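Sugar phosphate isomerase/epimerase (Parabacteroides distasonis, PDB 3L23) binds a magnesium ion in a xylose isomerase-like TIM barrel and is probably an isomerase or epimerase acting on sugar substrates. Local coordinates at residues A[49-54]-A[59-64]; A[63-68]-A[73-78]; A[105-110]-A[150-155]. One frame throughout, in Å; residues are numbered along the deposited sequence. Where two conformers were deposited one is given.

Interaction 1 of 3, residues A[49-54]-A[59-64]. With EDO (1,2-ethanediol), chain E.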
ATOM      1  N   ALA A  49       5.322  -2.238   7.025  1.00 29.90           N
ATOM      2  CA  ALA A  49       5.427  -0.799   7.082  1.00 30.08           C
ATOM      3  C   ALA A  49       6.598  -0.566   7.971  1.00 31.23           C
ATOM      4  O   ALA A  49       7.002  -1.466   8.731  1.00 32.26           O
ATOM      5  CB  ALA A  49       4.198  -0.170   7.684  1.00 29.28           C
ATOM      6  N   GLY A  50       7.192   0.611   7.883  1.00 30.41           N
ATOM      7  CA  GLY A  50       8.260   0.946   8.829  1.00 31.36           C
ATOM      8  C   GLY A  50       9.642   0.408   8.494  1.00 31.54           C
ATOM      9  O   GLY A  50      10.534   0.409   9.360  1.00 32.42           O
ATOM     10  N   TYR A  51       9.827  -0.055   7.258  1.00 31.56           N
ATOM     11  CA  TYR A  51      11.166  -0.384   6.789  1.00 31.81           C
ATOM     12  C   TYR A  51      12.059   0.877   6.751  1.00 32.51           C
ATOM     13  O   TYR A  51      11.632   1.947   6.319  1.00 33.21           O
ATOM     14  CB  TYR A  51      11.154  -1.022   5.400  1.00 31.92           C
ATOM     15  CG  TYR A  51      12.524  -0.953   4.743  1.00 32.57           C
ATOM     16  CD1 TYR A  51      13.497  -1.909   5.015  1.00 31.58           C
ATOM     17  CD2 TYR A  51      12.862   0.103   3.886  1.00 33.56           C
ATOM     18  CE1 TYR A  51      14.776  -1.817   4.462  1.00 31.34           C
ATOM     19  CE2 TYR A  51      14.132   0.191   3.313  1.00 30.82           C
ATOM     20  CZ  TYR A  51      15.072  -0.776   3.601  1.00 30.95           C
ATOM     21  OH  TYR A  51      16.334  -0.725   3.064  1.00 32.65           O
ATOM     22  N   GLY A  52      13.293   0.746   7.201  1.00 32.10           N
ATOM     23  CA  GLY A  52      14.289   1.771   6.977  1.00 33.52           C
ATOM     24  C   GLY A  52      15.667   1.282   7.364  1.00 34.68           C
ATOM     25  O   GLY A  52      15.821   0.715   8.421  1.00 34.91           O
ATOM     26  N   LYS A  53      16.652   1.537   6.516  1.00 36.36           N
ATOM     27  CA  LYS A  53      18.031   1.204   6.788  1.00 37.73           C
ATOM     28  C   LYS A  53      18.224  -0.225   7.344  1.00 36.87           C
ATOM     29  O   LYS A  53      18.820  -0.418   8.381  1.00 37.81           O
ATOM     30  CB  LYS A  53      18.586   2.272   7.747  1.00 38.52           C
ATOM     31  CG  LYS A  53      18.393   3.711   7.204  1.00 41.15           C
ATOM     32  CD  LYS A  53      18.994   4.795   8.110  1.00 40.82           C
ATOM     33  CE  LYS A  53      19.055   6.141   7.356  1.00 42.34           C
ATOM     34  NZ  LYS A  53      19.988   7.124   7.974  1.00 45.01           N
ATOM     35  N   GLY A  54      17.707  -1.217   6.624  1.00 36.09           N
ATOM     36  CA  GLY A  54      17.880  -2.607   6.989  1.00 34.66           C
ATOM     37  C   GLY A  54      17.130  -3.078   8.212  1.00 33.81           C
ATOM     38  O   GLY A  54      17.462  -4.148   8.752  1.00 33.99           O
ATOM     39  N   VAL A  59      13.514  -3.277  14.241  1.00 33.23           N
ATOM     40  CA  VAL A  59      13.999  -4.654  14.402  1.00 32.34           C
ATOM     41  C   VAL A  59      14.846  -4.977  13.189  1.00 31.52           C
ATOM     42  O   VAL A  59      14.391  -4.774  12.076  1.00 31.90           O
ATOM     43  CB  VAL A  59      12.847  -5.636  14.454  1.00 32.76           C
ATOM     44  CG1 VAL A  59      13.370  -7.077  14.600  1.00 33.63           C
ATOM     45  CG2 VAL A  59      11.898  -5.289  15.574  1.00 30.74           C
ATOM     46  N   PRO A  60      16.088  -5.467  13.376  1.00 31.08           N
ATOM     47  CA  PRO A  60      16.868  -5.835  12.187  1.00 31.01           C
ATOM     48  C   PRO A  60      16.046  -6.733  11.275  1.00 30.37           C
ATOM     49  O   PRO A  60      15.398  -7.677  11.749  1.00 30.49           O
ATOM     50  CB  PRO A  60      18.072  -6.550  12.774  1.00 31.16           C
ATOM     51  CG  PRO A  60      18.274  -5.887  14.076  1.00 31.34           C
ATOM     52  CD  PRO A  60      16.862  -5.702  14.612  1.00 31.71           C
HETATM   53  N   MSE A  61      16.012  -6.381   9.988  1.00 30.26           N
HETATM   54  CA  MSE A  61      14.986  -6.915   9.101  1.00 30.38           C
HETATM   55  C   MSE A  61      14.997  -8.452   8.992  1.00 30.20           C
HETATM   56  O   MSE A  61      13.945  -9.067   8.931  1.00 30.52           O
HETATM   57  CB  MSE A  61      15.069  -6.258   7.719  1.00 30.22           C
HETATM   58  CG  MSE A  61      16.274  -6.652   6.925  1.00 28.52           C
HETATM   59 SE   MSE A  61      16.376  -5.702   5.256  0.75 32.26          SE
HETATM   60  CE  MSE A  61      17.773  -6.788   4.444  1.00 31.79           C
HETATM   61  N   MSE A  62      16.176  -9.060   8.959  1.00 30.41           N
HETATM   62  CA  MSE A  62      16.233 -10.506   8.843  1.00 30.52           C
HETATM   63  C   MSE A  62      15.752 -11.189  10.134  1.00 30.26           C
HETATM   64  O   MSE A  62      15.211 -12.290  10.089  1.00 30.18           O
HETATM   65  CB  MSE A  62      17.634 -10.958   8.433  1.00 31.27           C
HETATM   66  CG  MSE A  62      18.113 -10.357   7.088  1.00 29.55           C
HETATM   67 SE   MSE A  62      16.936 -10.658   5.588  0.75 33.37          SE
HETATM   68  CE  MSE A  62      17.126 -12.530   5.497  1.00 31.28           C
ATOM     69  N   ASP A  63      15.955 -10.551  11.284  1.00 30.97           N
ATOM     70  CA  ASP A  63      15.417 -11.060  12.551  1.00 30.37           C
ATOM     71  C   ASP A  63      13.881 -10.985  12.602  1.00 29.51           C
ATOM     72  O   ASP A  63      13.221 -11.865  13.138  1.00 29.62           O
ATOM     73  CB  ASP A  63      16.012 -10.298  13.741  1.00 31.30           C
ATOM     74  CG  ASP A  63      17.509 -10.495  13.876  1.00 31.67           C
ATOM     75  OD1 ASP A  63      18.039 -11.535  13.435  1.00 33.77           O
ATOM     76  OD2 ASP A  63      18.173  -9.617  14.453  1.00 37.09           O
ATOM     77  N   PHE A  64      13.319  -9.901  12.078  1.00 28.75           N
ATOM     78  CA  PHE A  64      11.881  -9.773  11.944  1.00 28.69           C
ATOM     79  C   PHE A  64      11.334 -10.858  11.009  1.00 28.92           C
ATOM     80  O   PHE A  64      10.361 -11.542  11.335  1.00 29.54           O
ATOM     81  CB  PHE A  64      11.494  -8.384  11.403  1.00 28.63           C
ATOM     82  CG  PHE A  64      10.014  -8.140  11.356  1.00 29.15           C
ATOM     83  CD1 PHE A  64       9.248  -8.558  10.278  1.00 29.75           C
ATOM     84  CD2 PHE A  64       9.365  -7.471  12.384  1.00 30.02           C
ATOM     85  CE1 PHE A  64       7.897  -8.326  10.224  1.00 29.28           C
ATOM     86  CE2 PHE A  64       8.008  -7.227  12.325  1.00 30.22           C
ATOM     87  CZ  PHE A  64       7.266  -7.678  11.260  1.00 30.50           C
TER
HETATM   88  C1  EDO E   4      16.970   3.592   2.809  1.00 48.40           C
HETATM   89  O1  EDO E   4      17.270   2.421   2.061  1.00 48.87           O
HETATM   90  C2  EDO E   4      15.844   3.218   3.748  1.00 48.75           C
HETATM   91  O2  EDO E   4      15.807   4.056   4.900  1.00 48.25           O
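The ring of Tyr-51 meets the selenium of Met-61 at its edge, near the ring plane, with CE1 4.3 Å from SE. Over one face of the same ring lies the backbone N of Lys-53, offset toward the rim. A bound 1,2-ethanediol, probably from the crystallisation liquor, approaches obliquely, its C2 3.5 Å from Tyr-51 CE2, and gives the phenol oxygen only a weak hydrogen bond. The stronger polar partner of that OH is Asp-116 on helix 103-119, and the ring of His-117 packs edge-to-face with the tyrosine.

Next to this contact the two segments are tied by one backbone bond: Met-61 N donates to Gly-54 O at 2.9 Å, nearly straight at 160°. Met-61 sets CG between its own N and carbonyl carbon (chi1 70°), and this folds the start of the side chain over the same acceptor, CG resting 3.3 Å from Gly-54 O. Beyond CG the chain runs extended and carries SE past Gly-54 CA to the tyrosine edge. Gly-54 has a positive phi of 71°, a backbone shape that glycine adopts readily.

Pro-60 occupies the N-cap position. The N-terminus of helix 61-70 is thus tied to the turn after strand 45-52, within a beta-to-alpha connection of the TIM barrel that also carries the short antiparallel strands 55-56 and 59-60.

Interaction 2 of 3, residues A[63-68]-A[73-78]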
ATOM      1  N   ASP A  63      15.955 -10.551  11.284  1.00 30.97           N
ATOM      2  CA  ASP A  63      15.417 -11.060  12.551  1.00 30.37           C
ATOM      3  C   ASP A  63      13.881 -10.985  12.602  1.00 29.51           C
ATOM      4  O   ASP A  63      13.221 -11.865  13.138  1.00 29.62           O
ATOM      5  CB  ASP A  63      16.012 -10.298  13.741  1.00 31.30           C
ATOM      6  CG  ASP A  63      17.509 -10.495  13.876  1.00 31.67           C
ATOM      7  OD1 ASP A  63      18.039 -11.535  13.435  1.00 33.77           O
ATOM      8  OD2 ASP A  63      18.173  -9.617  14.453  1.00 37.09           O
ATOM      9  N   PHE A  64      13.319  -9.901  12.078  1.00 28.75           N
ATOM     10  CA  PHE A  64      11.881  -9.773  11.944  1.00 28.69           C
ATOM     11  C   PHE A  64      11.334 -10.858  11.009  1.00 28.92           C
ATOM     12  O   PHE A  64      10.361 -11.542  11.335  1.00 29.54           O
ATOM     13  CB  PHE A  64      11.494  -8.384  11.403  1.00 28.63           C
ATOM     14  CG  PHE A  64      10.014  -8.140  11.356  1.00 29.15           C
ATOM     15  CD1 PHE A  64       9.248  -8.558  10.278  1.00 29.75           C
ATOM     16  CD2 PHE A  64       9.365  -7.471  12.384  1.00 30.02           C
ATOM     17  CE1 PHE A  64       7.897  -8.326  10.224  1.00 29.28           C
ATOM     18  CE2 PHE A  64       8.008  -7.227  12.325  1.00 30.22           C
ATOM     19  CZ  PHE A  64       7.266  -7.678  11.260  1.00 30.50           C
ATOM     20  N   LYS A  65      11.974 -11.038   9.872  1.00 29.19           N
ATOM     21  CA  LYS A  65      11.591 -12.084   8.928  1.00 30.44           C
ATOM     22  C   LYS A  65      11.554 -13.463   9.595  1.00 30.01           C
ATOM     23  O   LYS A  65      10.579 -14.186   9.442  1.00 30.07           O
ATOM     24  CB  LYS A  65      12.540 -12.088   7.737  1.00 31.21           C
ATOM     25  CG  LYS A  65      12.179 -13.101   6.641  1.00 32.84           C
ATOM     26  CD  LYS A  65      13.226 -13.021   5.519  1.00 34.00           C
ATOM     27  CE  LYS A  65      12.882 -13.931   4.321  1.00 35.69           C
ATOM     28  NZ  LYS A  65      13.120 -15.346   4.629  1.00 38.65           N
ATOM     29  N   LYS A  66      12.605 -13.814  10.333  1.00 29.84           N
ATOM     30  CA  LYS A  66      12.643 -15.091  11.018  1.00 30.45           C
ATOM     31  C   LYS A  66      11.511 -15.204  12.024  1.00 29.62           C
ATOM     32  O   LYS A  66      10.877 -16.263  12.104  1.00 29.03           O
ATOM     33  CB  LYS A  66      14.019 -15.374  11.678  1.00 30.90           C
ATOM     34  CG  LYS A  66      13.995 -16.716  12.497  1.00 31.28           C
ATOM     35  CD  LYS A  66      15.264 -17.387  12.776  1.00 33.64           C
ATOM     36  CE  LYS A  66      15.004 -18.727  13.560  1.00 36.34           C
ATOM     37  NZ  LYS A  66      13.964 -19.640  12.915  1.00 38.01           N
HETATM   38  N   MSE A  67      11.241 -14.155  12.806  1.00 28.40           N
HETATM   39  CA  MSE A  67      10.156 -14.259  13.811  1.00 29.34           C
HETATM   40  C   MSE A  67       8.794 -14.431  13.134  1.00 28.44           C
HETATM   41  O   MSE A  67       7.958 -15.188  13.586  1.00 29.93           O
HETATM   42  CB  MSE A  67      10.179 -13.063  14.783  1.00 29.13           C
HETATM   43  CG  MSE A  67      11.372 -13.088  15.718  1.00 30.60           C
HETATM   44 SE   MSE A  67      11.260 -11.733  17.118  0.75 30.35          SE
HETATM   45  CE  MSE A  67      11.829 -10.218  16.063  1.00 32.84           C
ATOM     46  N   ALA A  68       8.595 -13.725  12.039  1.00 28.22           N
ATOM     47  CA  ALA A  68       7.344 -13.809  11.283  1.00 27.88           C
ATOM     48  C   ALA A  68       7.170 -15.227  10.720  1.00 29.48           C
ATOM     49  O   ALA A  68       6.126 -15.846  10.813  1.00 30.32           O
ATOM     50  CB  ALA A  68       7.358 -12.799  10.170  1.00 28.53           C
ATOM     51  N   LEU A  73       3.909 -16.971   9.288  1.00 32.08           N
ATOM     52  CA  LEU A  73       3.540 -15.865   8.451  1.00 31.69           C
ATOM     53  C   LEU A  73       4.548 -15.704   7.322  1.00 31.75           C
ATOM     54  O   LEU A  73       5.717 -16.096   7.458  1.00 32.59           O
ATOM     55  CB  LEU A  73       3.486 -14.559   9.274  1.00 31.81           C
ATOM     56  CG  LEU A  73       2.538 -14.545  10.483  1.00 30.62           C
ATOM     57  CD1 LEU A  73       2.785 -13.325  11.353  1.00 30.93           C
ATOM     58  CD2 LEU A  73       1.073 -14.579  10.029  1.00 30.90           C
ATOM     59  N   LYS A  74       4.099 -15.172   6.192  1.00 32.05           N
ATOM     60  CA  LYS A  74       5.004 -14.893   5.072  1.00 31.91           C
ATOM     61  C   LYS A  74       4.951 -13.437   4.714  1.00 32.01           C
ATOM     62  O   LYS A  74       3.866 -12.876   4.595  1.00 31.65           O
ATOM     63  CB  LYS A  74       4.624 -15.696   3.840  1.00 32.09           C
ATOM     64  CG  LYS A  74       5.721 -15.738   2.787  1.00 34.55           C
ATOM     65  N   ILE A  75       6.125 -12.840   4.518  1.00 32.20           N
ATOM     66  CA  ILE A  75       6.221 -11.459   4.066  1.00 32.48           C
ATOM     67  C   ILE A  75       6.090 -11.428   2.548  1.00 32.63           C
ATOM     68  O   ILE A  75       6.916 -12.006   1.831  1.00 32.28           O
ATOM     69  CB  ILE A  75       7.554 -10.799   4.515  1.00 33.13           C
ATOM     70  CG1 ILE A  75       7.681 -10.805   6.055  1.00 34.50           C
ATOM     71  CG2 ILE A  75       7.685  -9.392   3.941  1.00 32.54           C
ATOM     72  CD1 ILE A  75       9.087 -10.390   6.506  1.00 34.62           C
ATOM     73  N   ILE A  76       5.026 -10.775   2.078  1.00 32.32           N
ATOM     74  CA  ILE A  76       4.658 -10.699   0.663  1.00 32.95           C
ATOM     75  C   ILE A  76       4.897  -9.322   0.068  1.00 32.02           C
ATOM     76  O   ILE A  76       5.214  -9.191  -1.113  1.00 31.81           O
ATOM     77  CB  ILE A  76       3.138 -11.006   0.504  1.00 33.80           C
ATOM     78  CG1 ILE A  76       2.812 -12.396   1.054  1.00 35.59           C
ATOM     79  CG2 ILE A  76       2.627 -10.857  -0.966  1.00 33.69           C
ATOM     80  CD1 ILE A  76       3.624 -13.527   0.449  1.00 36.69           C
ATOM     81  N   SER A  77       4.736  -8.281   0.879  1.00 32.07           N
ATOM     82  CA  SER A  77       4.769  -6.933   0.379  1.00 31.37           C
ATOM     83  C   SER A  77       5.322  -5.983   1.423  1.00 30.51           C
ATOM     84  O   SER A  77       5.451  -6.319   2.602  1.00 30.83           O
ATOM     85  CB  SER A  77       3.346  -6.527  -0.034  1.00 31.45           C
ATOM     86  OG  SER A  77       3.284  -5.243  -0.596  1.00 31.83           O
ATOM     87  N   SER A  78       5.692  -4.804   0.968  1.00 30.48           N
ATOM     88  CA  SER A  78       6.225  -3.763   1.849  1.00 30.48           C
ATOM     89  C   SER A  78       5.921  -2.365   1.319  1.00 31.02           C
ATOM     90  O   SER A  78       6.089  -2.114   0.133  1.00 31.90           O
ATOM     91  CB  SER A  78       7.741  -3.937   2.021  1.00 30.19           C
ATOM     92  OG  SER A  78       8.338  -2.981   2.889  1.00 30.86           O
TER
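Ala-68 and Leu-73 hold the closest backbone approach, their CA atoms 5.2 Å apart, in the last turn of helix 61-70, just before the chain turns toward strand 74-79. Leu-73 N donates to Ala-68 O at 2.9 Å, a fairly straight bond. Farther along, helix and strand separate: the CA atoms of Lys-65 and Ile-75 are already 7.3 Å apart, and side chains fill the distance.

Ile-75 does most of that filling. With CG1 anti to its carbonyl carbon (chi1 -60°) and the chain extended beyond it, the isoleucine reaches the helix surface with CD1. This methyl sits 3.9 Å from Lys-65 CA and touches CB and CG of the same lysine, so it rests on the aliphatic root of a residue whose ammonium end turns off to a salt bridge with Glu-69. The same CD1 also lies at the edge of the Phe-64 ring, near its plane and 4.2 Å from CD1 of that ring. At the turn, Ala-68 CB comes within 4.3 Å of Leu-73 CB, and Leu-73 CB lies 3.3 Å from Ala-68 O, alongside the backbone bond.

Around this buried seam, Leu-48 of strand 45-52 touches both Phe-64 and Ile-75, while Leu-73 leans on Leu-35 and Val-38 of helix 31-40. Strand 74-79 runs parallel between strands 45-52 and 124-127, so the contact seats helix 61-70 on the outside of the barrel sheet, with helix 31-40 beside it.

Interaction 3 of 3, residues A[105-110]-A[150-155]. With EDO (1,2-ethanediol), chain G.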
ATOM      1  N   LYS A 105      18.771  11.075  -6.238  1.00 30.66           N
ATOM      2  CA  LYS A 105      18.562  10.720  -4.840  1.00 31.48           C
ATOM      3  C   LYS A 105      17.404   9.749  -4.713  1.00 30.20           C
ATOM      4  O   LYS A 105      17.445   8.765  -3.953  1.00 30.47           O
ATOM      5  CB  LYS A 105      18.292  12.001  -4.059  1.00 32.12           C
ATOM      6  CG  LYS A 105      18.561  11.979  -2.592  1.00 36.01           C
ATOM      7  CD  LYS A 105      19.260  13.310  -2.213  1.00 38.93           C
ATOM      8  N   ILE A 106      16.321  10.024  -5.437  1.00 29.40           N
ATOM      9  CA  ILE A 106      15.221   9.074  -5.443  1.00 28.37           C
ATOM     10  C   ILE A 106      15.667   7.686  -5.962  1.00 29.25           C
ATOM     11  O   ILE A 106      15.314   6.659  -5.368  1.00 28.85           O
ATOM     12  CB  ILE A 106      14.028   9.598  -6.283  1.00 28.92           C
ATOM     13  CG1 ILE A 106      13.434  10.862  -5.624  1.00 28.74           C
ATOM     14  CG2 ILE A 106      12.949   8.524  -6.464  1.00 27.64           C
ATOM     15  CD1 ILE A 106      12.341  11.540  -6.474  1.00 27.50           C
HETATM   16  N   MSE A 107      16.444   7.651  -7.040  1.00 29.34           N
HETATM   17  CA  MSE A 107      16.887   6.373  -7.602  1.00 30.33           C
HETATM   18  C   MSE A 107      17.875   5.655  -6.658  1.00 30.70           C
HETATM   19  O   MSE A 107      17.875   4.423  -6.590  1.00 32.54           O
HETATM   20  CB  MSE A 107      17.456   6.548  -9.013  1.00 30.54           C
HETATM   21  CG  MSE A 107      16.402   7.088 -10.007  1.00 31.83           C
HETATM   22 SE   MSE A 107      14.836   6.051 -10.131  0.75 30.39          SE
HETATM   23  CE  MSE A 107      13.574   7.589 -10.433  1.00 29.87           C
ATOM     24  N   GLU A 108      18.681   6.420  -5.930  0.70 31.30           N
ATOM     25  CA  GLU A 108      19.577   5.873  -4.904  0.70 31.15           C
ATOM     26  C   GLU A 108      18.788   5.178  -3.789  0.70 30.70           C
ATOM     27  O   GLU A 108      19.164   4.099  -3.308  0.70 30.37           O
ATOM     28  CB  GLU A 108      20.461   7.002  -4.360  0.70 31.09           C
ATOM     29  CG  GLU A 108      21.354   6.658  -3.165  0.70 32.58           C
ATOM     30  CD  GLU A 108      22.302   7.802  -2.772  0.70 34.36           C
ATOM     31  OE1 GLU A 108      22.460   8.780  -3.533  0.70 42.29           O
ATOM     32  OE2 GLU A 108      22.912   7.711  -1.686  0.70 41.24           O
ATOM     33  N   TYR A 109      17.682   5.798  -3.379  1.00 29.82           N
ATOM     34  CA  TYR A 109      16.793   5.209  -2.406  1.00 30.21           C
ATOM     35  C   TYR A 109      16.233   3.907  -2.929  1.00 29.21           C
ATOM     36  O   TYR A 109      16.237   2.903  -2.223  1.00 28.70           O
ATOM     37  CB  TYR A 109      15.615   6.139  -2.084  1.00 30.69           C
ATOM     38  CG  TYR A 109      14.650   5.501  -1.137  1.00 29.63           C
ATOM     39  CD1 TYR A 109      14.845   5.576   0.237  1.00 30.13           C
ATOM     40  CD2 TYR A 109      13.570   4.789  -1.605  1.00 30.80           C
ATOM     41  CE1 TYR A 109      14.010   4.942   1.103  1.00 30.64           C
ATOM     42  CE2 TYR A 109      12.743   4.183  -0.748  1.00 31.70           C
ATOM     43  CZ  TYR A 109      12.943   4.277   0.600  1.00 30.82           C
ATOM     44  OH  TYR A 109      12.067   3.590   1.427  1.00 33.91           O
ATOM     45  N   TRP A 110      15.720   3.918  -4.152  1.00 28.41           N
ATOM     46  CA  TRP A 110      15.084   2.713  -4.678  1.00 28.94           C
ATOM     47  C   TRP A 110      16.094   1.559  -4.822  1.00 29.32           C
ATOM     48  O   TRP A 110      15.760   0.417  -4.518  1.00 30.09           O
ATOM     49  CB  TRP A 110      14.338   2.978  -6.001  1.00 28.72           C
ATOM     50  CG  TRP A 110      13.046   3.691  -5.751  1.00 27.93           C
ATOM     51  CD1 TRP A 110      12.692   4.899  -6.205  1.00 28.21           C
ATOM     52  CD2 TRP A 110      11.949   3.216  -4.946  1.00 27.69           C
ATOM     53  NE1 TRP A 110      11.448   5.245  -5.743  1.00 29.65           N
ATOM     54  CE2 TRP A 110      10.960   4.221  -4.965  1.00 27.82           C
ATOM     55  CE3 TRP A 110      11.714   2.040  -4.217  1.00 28.57           C
ATOM     56  CZ2 TRP A 110       9.745   4.075  -4.304  1.00 30.32           C
ATOM     57  CZ3 TRP A 110      10.537   1.901  -3.543  1.00 30.40           C
ATOM     58  CH2 TRP A 110       9.556   2.918  -3.590  1.00 29.34           C
ATOM     59  N   SER A 150      10.802   1.700 -11.305  1.00 29.09           N
ATOM     60  CA  SER A 150      10.527   0.307 -11.620  1.00 28.86           C
ATOM     61  C   SER A 150      11.741  -0.371 -12.228  1.00 29.06           C
ATOM     62  O   SER A 150      12.064  -1.507 -11.853  1.00 29.14           O
ATOM     63  CB  SER A 150       9.330   0.216 -12.559  1.00 28.59           C
ATOM     64  OG  SER A 150       9.184  -1.098 -13.035  1.00 29.47           O
ATOM     65  N   ASP A 151      12.427   0.322 -13.153  1.00 28.55           N
ATOM     66  CA  ASP A 151      13.640  -0.207 -13.775  1.00 29.00           C
ATOM     67  C   ASP A 151      14.709  -0.498 -12.723  1.00 28.93           C
ATOM     68  O   ASP A 151      15.375  -1.541 -12.764  1.00 28.89           O
ATOM     69  CB  ASP A 151      14.236   0.762 -14.807  1.00 28.56           C
ATOM     70  CG  ASP A 151      13.365   0.970 -16.037  1.00 29.68           C
ATOM     71  OD1 ASP A 151      12.414   0.221 -16.292  1.00 29.38           O
ATOM     72  OD2 ASP A 151      13.694   1.911 -16.802  1.00 33.41           O
ATOM     73  N   VAL A 152      14.879   0.434 -11.781  1.00 29.16           N
ATOM     74  CA  VAL A 152      15.829   0.259 -10.680  1.00 28.91           C
ATOM     75  C   VAL A 152      15.459  -0.940  -9.782  1.00 28.93           C
ATOM     76  O   VAL A 152      16.312  -1.733  -9.422  1.00 30.20           O
ATOM     77  CB  VAL A 152      15.925   1.544  -9.833  1.00 29.77           C
ATOM     78  CG1 VAL A 152      16.730   1.302  -8.562  1.00 31.07           C
ATOM     79  CG2 VAL A 152      16.523   2.657 -10.676  1.00 28.24           C
ATOM     80  N   ILE A 153      14.188  -1.053  -9.459  1.00 29.10           N
ATOM     81  CA  ILE A 153      13.653  -2.120  -8.583  1.00 29.47           C
ATOM     82  C   ILE A 153      13.811  -3.505  -9.221  1.00 30.21           C
ATOM     83  O   ILE A 153      14.268  -4.451  -8.573  1.00 28.86           O
ATOM     84  CB  ILE A 153      12.183  -1.843  -8.242  1.00 29.97           C
ATOM     85  CG1 ILE A 153      12.083  -0.560  -7.368  1.00 30.24           C
ATOM     86  CG2 ILE A 153      11.545  -3.002  -7.512  1.00 31.19           C
ATOM     87  CD1 ILE A 153      10.654   0.026  -7.252  1.00 29.27           C
ATOM     88  N   LYS A 154      13.470  -3.611 -10.501  1.00 29.84           N
ATOM     89  CA  LYS A 154      13.602  -4.901 -11.208  1.00 30.57           C
ATOM     90  C   LYS A 154      15.043  -5.354 -11.315  1.00 31.14           C
ATOM     91  O   LYS A 154      15.326  -6.563 -11.235  1.00 32.41           O
ATOM     92  CB  LYS A 154      12.966  -4.833 -12.601  1.00 30.62           C
ATOM     93  CG  LYS A 154      11.467  -4.681 -12.616  1.00 30.55           C
ATOM     94  CD  LYS A 154      10.891  -4.984 -13.984  1.00 31.44           C
ATOM     95  CE  LYS A 154       9.383  -4.734 -14.039  1.00 32.79           C
ATOM     96  NZ  LYS A 154       8.807  -5.233 -15.319  1.00 35.53           N
ATOM     97  N   ALA A 155      15.958  -4.395 -11.482  1.00 30.19           N
ATOM     98  CA  ALA A 155      17.407  -4.661 -11.618  1.00 30.36           C
ATOM     99  C   ALA A 155      18.023  -5.190 -10.326  1.00 30.50           C
ATOM    100  O   ALA A 155      19.093  -5.811 -10.362  1.00 30.08           O
ATOM    101  CB  ALA A 155      18.133  -3.418 -12.064  1.00 29.91           C
TER
HETATM  102  C1  EDO G   6      12.032   4.353 -17.898  1.00 36.84           C
HETATM  103  O1  EDO G   6      12.732   3.352 -18.644  1.00 41.42           O
HETATM  104  C2  EDO G   6      10.850   4.822 -18.716  1.00 37.68           C
HETATM  105  O2  EDO G   6      10.033   3.715 -19.108  1.00 36.80           O
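Trp-110 and Met-107 of helix 103-119 pack on Val-152 and Ile-153 of helix 136-155, two neighbouring helices in the outer layer of the TIM barrel. The short helical segments run in the same general direction, inclined at 27° with axes 9.3 Å apart, and no hydrogen bond joins them.

Aliphatic packing comes first. Val-152 points into the interface and divides its two methyls: CG1, anti to the backbone N (chi1 171°), lies 3.9 Å from Trp-110 CB, while CG2 meets the selenium of Met-107 at 3.8 Å. The Met-107 chain bends at chi2 and chi3 to bring SE there.

The aromatic contact is an off-centre CH-pi interaction: Ile-153 CD1 stands 4.3 Å from the centroid of the six-membered ring of Trp-110. On the opposite indole face Tyr-109 CD2 lies over the ring, so the tryptophan is held between two side chains. It also touches Leu-125 and Gln-127 of strand 124-127. With an alanine in place of the indole, Ile-153 CD1 would probably lose its ring partner and a gap would open between the two helices and that strand.

The polar partners of Asp-151 lie outside the helix pair. Its OD1 forms a salt bridge with Lys-210, while a 1,2-ethanediol, probably from the crystallisation liquor, gives a hydrogen bond modelled unusually short, 2.5 Å from O1 to Asp-151 OD2.

In the fold
All three contacts belong to a single TIM barrel; interaction 2 begins on the stretch where interaction 1 ends, and interaction 3 comes later. Interactions 1 and 2, with centres about 10 Å apart, both use helix 61-70, share Asp-63 and Phe-64, and reach neighbouring parallel strands, 45-52 and 74-79. They also touch directly, Val-59 CG1 lying 3.8 Å from Met-67 CE. The centre of interaction 3 is about 19 Å from that of interaction 1 and about 22 Å from that of interaction 2, and it touches neither; helix 103-119, which follows strand 74-79, carries one side of it. There the side chain of Trp-110 lies about 10 Å from that of His-165, a magnesium ligand.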